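Local atomic coordinates of pyruvate kinase 1 (Trypanosoma brucei brucei, PDB entry 4KCT), a protein that catalyses the transfer of phosphate from phosphoenolpyruvate to ADP, giving pyruvate and ATP, and also has an intrinsic oxaloacetate decarboxylase activity. Residues Ala394-Val399 / Pro418-Thr423; Leu398-Thr403 / Glu455-Leu460; Val479-His484 / Gln492-Tyr497. One frame throughout, in Å; residues are numbered along the deposited sequence.

Contact 1: residues Ala394-Val399 / Pro418-Thr423; sequences AKAMLV and PIICVT
Met-397 and Ile-419 open the parallel pairing of a beta-alpha-beta unit, in which strand 396-400 runs through helix 405-412 into strand 419-423. Four backbone hydrogen bonds zip the pair together in the alternating pattern of parallel sheets: Met-397 N donates to Pro-418 O, Ile-420 N to Met-397 O, Val-399 N to Ile-420 O (2.8 Å) and Val-422 N to Val-399 O. Ile-420 O also takes a CA-H...O contact from Leu-398 CA at 3.2 Å.

The side chains divide between the two faces of the sheet. On one, CD1 of Leu-398 touches both Ile-420 CG2 and Val-422 CG2, each at 3.7 Å; its CG is turned anti to the backbone N (chi1 171°), which carries this branch over the neighbouring strand. Helix 455-467 packs on that face through Leu-462, Phe-464 and Ala-465. Met-397, Val-399, Ile-419 and Cys-421 occupy the opposite face, where Ile-410 of the connecting helix touches the first three and helix 377-392 also reaches Met-397. The sheet is thus sandwiched between helices, and further backbone bonds tie this strand pair to its flanking strands, 419-423 to 438-442 and 396-400 to 476-481. Val-399 brings its CG1 obliquely across Ile-419, to 3.8 Å from CG2, and the same methyl lies 4.0 Å from Cys-421 CB.

Contact 2: residues Leu398-Thr403 / Glu455-Leu460; sequences LVLSNT and EKRVKL. With FDP (2,6-di-O-phosphono-beta-D-fructofuranose), chain F.
Leu-400 and Arg-457 mark the closest backbone approach between strand 398-400 and the first turns of helix 455-467, with their CA atoms 7.4 Å apart. The axes of the short segments come within 9.2 Å and run roughly antiparallel, at 145°. Past Leu-400 the chain leaves the strand and turns round a phosphate of the bound 2,6-di-O-phosphono-beta-D-fructofuranose (FDP), the allosteric activator of trypanosomatid pyruvate kinases.

Leu-400 lays CD2 over the centre of one face of the Arg-457 guanidinium, 3.6 Å above its plane. The edge of that flat group is left for charge: NH1 donates to FDP O2P at 2.8 Å and NH2 to FDP O1P, so two oxygens of one phosphate are gripped by a single arginine. A bend at chi3 (-64°) swings the guanidinium toward the phosphate, and a salt bridge from NE to Asp-451 further fixes its rotation. Asn-402 sends ND2 to FDP O2P (2.9 Å), while its OD1 accepts from Thr-424 and from water 1, which in turn accepts a bond from Arg-457 NH1.

The second phosphate is held by the loop itself. Asn-402 N and Thr-403 N both donate to O5P of FDP, and Ser-401 OG donates to FDP O4P at 2.6 Å. On the sugar, FDP O4 donates to Leu-400 O.

Farther from the ligand the interface is apolar: Leu-398 CD2 lies 4.2 Å from Val-458 CG1, and Leu-400 CD1 meets Val-458 CG2. Strand 396-400 here runs between strands 419-423 and 476-481, with helix 455-467 on the Leu-398 and Leu-400 side and helix 405-412 against Val-399 and Ser-401.

Contact 3: residues Val479-His484 / Gln492-Tyr497; sequences VVHADH and QTRLIY. With FDP (2,6-di-O-phosphono-beta-D-fructofuranose), chain F.
His-481 and Arg-494 meet obliquely, with ring and guanidinium planes 72° apart. Arg-494 NH2 comes in at the edge of the imidazole and donates to NE2 of His-481 over 2.9 Å, almost in the ring plane. At the other ring nitrogen, ND1 of His-481 donates to Ala-482 O at 2.7 Å. These two bonds fix the ring's rotation and leave NE2 acting as acceptor toward the arginine. The residue already points to the face it shares with Gln-492 and Arg-494; chi1 of 51°, with CG between the backbone N and the carbonyl carbon, then brings the ring nearer to strand 492-497.

Gln-492 lies alongside the histidine with its amide turned 58° from the ring, OE1 standing 3.3 Å from His-481 CE1. Water 2 lies over one face of the ring; it donates to Gln-492 OE1 and Val-479 O and accepts from Arg-494 NE. Arg-494 also has Ile-496 CD1 over the centre of one guanidinium face, and that methyl touches Val-479 CG2 at 3.5 Å.

The backbones form a beta hairpin, which adds the one antiparallel strand that this chain contributes to the sheet. Val-479 with Arg-494 and His-481 with Gln-492 are hydrogen-bonded pairs, the bond from Gln-492 N to His-481 O being weak. Between them Val-480 and Thr-493 form a non-hydrogen-bonded pair, whose CG2 methyls meet on the face toward helix 377-392.

Ala-482 N, just beyond the strand, donates to FDP O3 at 3.0 Å. Strand 492-497 pairs on its other side with a strand of the second subunit in an antiparallel ladder. Arg-494 NH1 forms a salt bridge across this interface with Asp-483 of the second subunit.

All three contacts gather on one sheet of the alpha/beta domain: contacts 1 and 3 pair its strands, contact 2 lays helix 455-467 on it, and strand 396-400 belongs to contacts 1 and 2 and neighbours contact 3. Contacts 1 and 2 share Leu-398 and Val-399, their centres 9 Å apart. Contact 3 joins the strand's other edge, where Leu-398 O is 2.8 Å from Val-480 N, a probable hydrogen bond. Val-458 CG2 of contact 2 packs against His-481 NE2 of contact 3 at 3.7 Å. Contacts 2 and 3 both touch FDP, whose site is separate from the pyruvate and magnesium site in the barrel domain. Through strand 492-497, contact 3 extends this effector-binding sheet to the neighbouring subunit, consistent with allosteric coupling.

Contact 1: residues Ala394-Val399 / Pro418-Thr423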
# COMPACT_ATOMS: atom_id res chain seq x y z
N ALA A 394 21.53 8.94 9.02
CA ALA A 394 22.27 10.13 9.43
C ALA A 394 21.90 10.48 10.87
O ALA A 394 20.74 10.39 11.25
CB ALA A 394 21.92 11.30 8.52
N LYS A 395 22.88 10.98 11.64
CA LYS A 395 22.59 11.42 13.02
C LYS A 395 22.16 12.88 13.11
O LYS A 395 21.56 13.31 14.12
CB LYS A 395 23.78 11.13 13.94
CG LYS A 395 24.01 9.64 14.13
CD LYS A 395 24.81 9.34 15.37
CE LYS A 395 24.90 7.84 15.57
NZ LYS A 395 26.10 7.49 16.38
N ALA A 396 22.42 13.63 12.05
CA ALA A 396 21.92 15.00 11.98
C ALA A 396 21.80 15.46 10.55
O ALA A 396 22.45 14.93 9.65
CB ALA A 396 22.84 15.97 12.77
N MET A 397 21.04 16.53 10.36
CA MET A 397 21.06 17.26 9.12
C MET A 397 21.50 18.67 9.44
O MET A 397 21.38 19.12 10.58
CB MET A 397 19.66 17.28 8.51
CG MET A 397 19.10 15.86 8.25
SD MET A 397 17.47 15.93 7.46
CE MET A 397 17.88 16.61 5.84
N LEU A 398 22.02 19.36 8.44
CA LEU A 398 22.51 20.72 8.61
C LEU A 398 21.98 21.52 7.42
O LEU A 398 22.07 21.06 6.28
CB LEU A 398 24.05 20.70 8.58
CG LEU A 398 24.82 22.02 8.53
CD1 LEU A 398 24.40 22.90 9.69
CD2 LEU A 398 26.31 21.70 8.64
N VAL A 399 21.35 22.67 7.69
CA VAL A 399 20.80 23.50 6.62
C VAL A 399 21.18 24.97 6.87
O VAL A 399 21.21 25.42 8.02
CB VAL A 399 19.24 23.37 6.52
CG1 VAL A 399 18.55 23.75 7.84
CG2 VAL A 399 18.68 24.19 5.33
N PRO A 418 18.12 15.50 14.61
CA PRO A 418 18.11 16.95 14.73
C PRO A 418 18.37 17.65 13.38
O PRO A 418 19.10 17.10 12.51
CB PRO A 418 19.27 17.24 15.70
CG PRO A 418 19.41 15.98 16.48
CD PRO A 418 19.11 14.88 15.52
N ILE A 419 17.75 18.79 13.19
CA ILE A 419 18.06 19.65 12.04
C ILE A 419 18.81 20.88 12.55
O ILE A 419 18.22 21.78 13.17
CB ILE A 419 16.78 20.15 11.38
CG1 ILE A 419 15.89 18.97 10.96
CG2 ILE A 419 17.11 21.08 10.20
CD1 ILE A 419 14.50 19.44 10.56
N ILE A 420 20.12 20.89 12.36
CA ILE A 420 20.92 22.05 12.72
C ILE A 420 20.78 23.12 11.66
O ILE A 420 21.03 22.87 10.49
CB ILE A 420 22.40 21.66 12.85
CG1 ILE A 420 22.56 20.58 13.94
CG2 ILE A 420 23.25 22.90 13.16
CD1 ILE A 420 23.93 19.92 13.93
N CYS A 421 20.31 24.30 12.05
CA CYS A 421 20.16 25.38 11.11
C CYS A 421 21.18 26.48 11.46
O CYS A 421 21.14 27.06 12.57
CB CYS A 421 18.75 25.96 11.18
SG CYS A 421 18.55 27.45 10.15
N VAL A 422 22.09 26.75 10.53
CA VAL A 422 22.98 27.90 10.66
C VAL A 422 22.35 29.10 9.96
O VAL A 422 22.02 29.04 8.75
CB VAL A 422 24.38 27.62 10.07
CG1 VAL A 422 25.27 28.86 10.25
CG2 VAL A 422 25.01 26.43 10.79
N THR A 423 22.09 30.14 10.74
CA THR A 423 21.38 31.28 10.25
C THR A 423 22.19 32.56 10.46
O THR A 423 23.00 32.65 11.38
CB THR A 423 19.97 31.41 10.91
OG1 THR A 423 19.27 32.51 10.32
CG2 THR A 423 20.10 31.65 12.41

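Contact 2: residues Leu398-Thr403 / Glu455-Leu460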
# COMPACT_ATOMS: atom_id res chain seq x y z
N LEU A 398 22.02 19.36 8.44
CA LEU A 398 22.51 20.72 8.61
C LEU A 398 21.98 21.52 7.42
O LEU A 398 22.07 21.06 6.28
CB LEU A 398 24.05 20.70 8.58
CG LEU A 398 24.82 22.02 8.53
CD1 LEU A 398 24.40 22.90 9.69
CD2 LEU A 398 26.31 21.70 8.64
N VAL A 399 21.35 22.67 7.69
CA VAL A 399 20.80 23.50 6.62
C VAL A 399 21.18 24.97 6.87
O VAL A 399 21.21 25.42 8.02
CB VAL A 399 19.24 23.37 6.52
CG1 VAL A 399 18.55 23.75 7.84
CG2 VAL A 399 18.68 24.19 5.33
N LEU A 400 21.60 25.66 5.81
CA LEU A 400 21.79 27.13 5.89
C LEU A 400 20.48 27.83 5.57
O LEU A 400 19.88 27.57 4.52
CB LEU A 400 22.88 27.59 4.90
CG LEU A 400 24.33 27.48 5.41
CD1 LEU A 400 24.58 26.13 6.06
CD2 LEU A 400 25.32 27.72 4.27
N SER A 401 19.96 28.61 6.51
CA SER A 401 18.71 29.32 6.26
C SER A 401 18.77 30.68 6.91
O SER A 401 19.11 30.79 8.07
CB SER A 401 17.50 28.54 6.83
OG SER A 401 16.29 29.18 6.45
N ASN A 402 18.50 31.71 6.13
CA ASN A 402 18.51 33.07 6.64
C ASN A 402 17.14 33.54 7.09
O ASN A 402 17.02 34.19 8.14
CB ASN A 402 19.10 34.02 5.60
CG ASN A 402 20.48 33.57 5.13
OD1 ASN A 402 21.36 33.28 5.95
ND2 ASN A 402 20.62 33.36 3.83
N THR A 403 16.10 33.11 6.38
CA THR A 403 14.73 33.53 6.72
C THR A 403 14.07 32.48 7.62
O THR A 403 12.99 32.70 8.13
CB THR A 403 13.84 33.69 5.47
OG1 THR A 403 13.68 32.40 4.83
CG2 THR A 403 14.47 34.68 4.47
N GLU A 455 31.41 27.84 3.26
CA GLU A 455 32.33 27.00 4.05
C GLU A 455 32.41 27.38 5.55
O GLU A 455 32.54 26.51 6.41
CB GLU A 455 33.72 27.01 3.42
CG GLU A 455 33.77 26.37 2.04
CD GLU A 455 33.41 24.88 2.08
OE1 GLU A 455 32.96 24.35 1.05
OE2 GLU A 455 33.53 24.26 3.16
N LYS A 456 32.38 28.68 5.87
CA LYS A 456 32.43 29.10 7.27
C LYS A 456 31.17 28.66 8.00
O LYS A 456 31.23 28.19 9.14
CB LYS A 456 32.60 30.62 7.38
CG LYS A 456 33.99 31.11 6.96
CD LYS A 456 34.01 32.62 6.78
CE LYS A 456 35.40 33.11 6.43
NZ LYS A 456 35.45 34.58 6.58
N ARG A 457 30.03 28.85 7.37
CA ARG A 457 28.79 28.44 7.99
C ARG A 457 28.69 26.94 8.16
O ARG A 457 28.20 26.46 9.18
CB ARG A 457 27.58 29.01 7.25
CG ARG A 457 27.36 30.47 7.60
CD ARG A 457 26.31 31.09 6.70
NE ARG A 457 26.72 31.12 5.31
CZ ARG A 457 25.87 31.33 4.31
NH1 ARG A 457 24.56 31.42 4.56
NH2 ARG A 457 26.32 31.44 3.05
N VAL A 458 29.15 26.18 7.16
CA VAL A 458 29.10 24.73 7.28
C VAL A 458 30.01 24.26 8.40
O VAL A 458 29.63 23.39 9.18
CB VAL A 458 29.44 24.02 5.96
CG1 VAL A 458 29.68 22.53 6.19
CG2 VAL A 458 28.31 24.22 4.95
N LYS A 459 31.21 24.81 8.46
CA LYS A 459 32.12 24.52 9.57
C LYS A 459 31.49 24.82 10.94
O LYS A 459 31.58 24.01 11.85
CB LYS A 459 33.45 25.27 9.40
CG LYS A 459 34.46 25.02 10.53
CD LYS A 459 35.85 25.52 10.12
CE LYS A 459 36.75 25.75 11.34
NZ LYS A 459 36.54 24.73 12.41
N LEU A 460 30.84 25.98 11.07
CA LEU A 460 30.20 26.34 12.34
C LEU A 460 29.17 25.29 12.72
O LEU A 460 29.13 24.80 13.87
CB LEU A 460 29.53 27.72 12.21
CG LEU A 460 28.92 28.37 13.45
CD1 LEU A 460 30.00 28.69 14.49
CD2 LEU A 460 28.18 29.65 13.04
P1 FDP F . 23.12 32.02 1.12
O1P FDP F . 24.19 30.96 1.04
O2P FDP F . 23.08 32.68 2.48
O3P FDP F . 23.08 32.98 -0.06
O1 FDP F . 21.06 32.15 -1.60
C1 FDP F . 21.56 30.83 -1.36
C2 FDP F . 21.12 30.40 0.04
O2 FDP F . 21.69 31.24 1.08
C3 FDP F . 21.43 28.93 0.33
O3 FDP F . 22.82 28.72 0.60
C4 FDP F . 20.59 28.71 1.57
O4 FDP F . 20.39 27.32 1.88
C5 FDP F . 19.29 29.40 1.16
O5 FDP F . 19.69 30.42 0.17
C6 FDP F . 18.62 30.04 2.37
O6 FDP F . 17.28 30.38 1.99
P2 FDP F . 16.21 30.76 3.14
O4P FDP F . 16.00 29.46 3.93
O5P FDP F . 16.89 31.85 3.91
O6P FDP F . 14.98 31.19 2.38
O HOH W 1 22.81 31.05 6.75

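Contact 3: residues Val479-His484 / Gln492-Tyr497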
# COMPACT_ATOMS: atom_id res chain seq x y z
N VAL A 479 23.78 17.64 4.46
CA VAL A 479 24.04 19.09 4.48
C VAL A 479 23.35 19.73 3.27
O VAL A 479 23.62 19.37 2.13
CB VAL A 479 25.54 19.39 4.39
CG1 VAL A 479 25.81 20.90 4.39
CG2 VAL A 479 26.28 18.68 5.52
N VAL A 480 22.52 20.73 3.54
CA VAL A 480 21.67 21.32 2.51
C VAL A 480 21.96 22.83 2.45
O VAL A 480 21.87 23.53 3.47
CB VAL A 480 20.18 21.11 2.84
CG1 VAL A 480 19.28 21.88 1.85
CG2 VAL A 480 19.84 19.60 2.88
N HIS A 481 22.31 23.32 1.26
CA HIS A 481 22.40 24.77 0.99
C HIS A 481 22.47 24.97 -0.50
O HIS A 481 22.15 24.05 -1.25
CB HIS A 481 23.61 25.41 1.71
CG HIS A 481 24.93 24.70 1.45
ND1 HIS A 481 25.64 24.84 0.29
CD2 HIS A 481 25.72 23.91 2.30
CE1 HIS A 481 26.79 24.12 0.38
NE2 HIS A 481 26.86 23.59 1.61
N ALA A 482 22.89 26.15 -0.97
CA ALA A 482 23.00 26.34 -2.44
C ALA A 482 24.42 26.04 -2.92
O ALA A 482 25.36 25.96 -2.11
CB ALA A 482 22.59 27.74 -2.85
N ASP A 483 24.56 25.73 -4.21
CA ASP A 483 25.88 25.60 -4.80
C ASP A 483 26.46 27.00 -4.97
O ASP A 483 25.94 27.98 -4.40
CB ASP A 483 25.84 24.82 -6.13
CG ASP A 483 25.05 25.57 -7.23
OD1 ASP A 483 24.86 26.80 -7.12
OD2 ASP A 483 24.60 24.90 -8.20
N HIS A 484 27.61 27.10 -5.61
CA HIS A 484 28.33 28.37 -5.60
C HIS A 484 27.70 29.49 -6.38
O HIS A 484 27.98 30.63 -6.13
CB HIS A 484 29.80 28.20 -5.95
CG HIS A 484 30.61 27.54 -4.84
ND1 HIS A 484 31.93 27.25 -4.97
CD2 HIS A 484 30.22 27.06 -3.58
CE1 HIS A 484 32.36 26.60 -3.86
NE2 HIS A 484 31.32 26.49 -3.01
N GLN A 492 21.06 22.16 -3.41
CA GLN A 492 22.14 21.18 -3.29
C GLN A 492 21.98 20.41 -1.96
O GLN A 492 21.71 21.02 -0.93
CB GLN A 492 23.50 21.90 -3.31
CG GLN A 492 24.69 20.97 -3.09
CD GLN A 492 26.01 21.71 -3.13
OE1 GLN A 492 26.66 21.93 -2.08
NE2 GLN A 492 26.43 22.10 -4.31
N THR A 493 22.20 19.09 -1.98
CA THR A 493 22.35 18.29 -0.75
C THR A 493 23.63 17.49 -0.87
O THR A 493 23.91 16.94 -1.96
CB THR A 493 21.24 17.22 -0.64
OG1 THR A 493 19.98 17.75 -1.05
CG2 THR A 493 21.14 16.67 0.80
N ARG A 494 24.33 17.31 0.24
CA ARG A 494 25.62 16.54 0.27
C ARG A 494 25.55 15.63 1.49
O ARG A 494 25.07 16.05 2.54
CB ARG A 494 26.80 17.48 0.51
CG ARG A 494 27.10 18.45 -0.61
CD ARG A 494 28.39 19.17 -0.32
NE ARG A 494 28.25 20.25 0.65
CZ ARG A 494 29.28 20.74 1.33
NH1 ARG A 494 30.49 20.20 1.16
NH2 ARG A 494 29.14 21.80 2.09
N LEU A 495 26.14 14.45 1.39
CA LEU A 495 26.42 13.64 2.58
C LEU A 495 27.87 13.83 2.94
O LEU A 495 28.74 13.57 2.13
CB LEU A 495 26.17 12.16 2.31
CG LEU A 495 24.80 11.73 1.80
CD1 LEU A 495 24.43 10.32 2.27
CD2 LEU A 495 23.73 12.72 2.16
N ILE A 496 28.12 14.28 4.16
CA ILE A 496 29.48 14.57 4.62
C ILE A 496 29.76 13.75 5.87
O ILE A 496 28.90 13.63 6.74
CB ILE A 496 29.61 16.07 4.94
CG1 ILE A 496 29.51 16.87 3.64
CG2 ILE A 496 30.94 16.37 5.64
CD1 ILE A 496 29.38 18.36 3.88
N TYR A 497 30.93 13.12 5.93
CA TYR A 497 31.39 12.51 7.17
C TYR A 497 32.06 13.55 8.07
O TYR A 497 32.96 14.26 7.63
CB TYR A 497 32.41 11.40 6.89
CG TYR A 497 31.82 10.19 6.29
CD1 TYR A 497 31.79 10.02 4.91
CD2 TYR A 497 31.23 9.22 7.09
CE1 TYR A 497 31.23 8.89 4.35
CE2 TYR A 497 30.62 8.12 6.54
CZ TYR A 497 30.63 7.95 5.18
OH TYR A 497 30.08 6.81 4.65
P1 FDP F . 23.12 32.02 1.12
O1P FDP F . 24.19 30.96 1.04
O2P FDP F . 23.08 32.68 2.48
O3P FDP F . 23.08 32.98 -0.06
O1 FDP F . 21.06 32.15 -1.60
C1 FDP F . 21.56 30.83 -1.36
C2 FDP F . 21.12 30.40 0.04
O2 FDP F . 21.69 31.24 1.08
C3 FDP F . 21.43 28.93 0.33
O3 FDP F . 22.82 28.72 0.60
C4 FDP F . 20.59 28.71 1.57
O4 FDP F . 20.39 27.32 1.88
C5 FDP F . 19.29 29.40 1.16
O5 FDP F . 19.69 30.42 0.17
C6 FDP F . 18.62 30.04 2.37
O6 FDP F . 17.28 30.38 1.99
P2 FDP F . 16.21 30.76 3.14
O4P FDP F . 16.00 29.46 3.93
O5P FDP F . 16.89 31.85 3.91
O6P FDP F . 14.98 31.19 2.38
O HOH W 2 25.20 21.16 0.53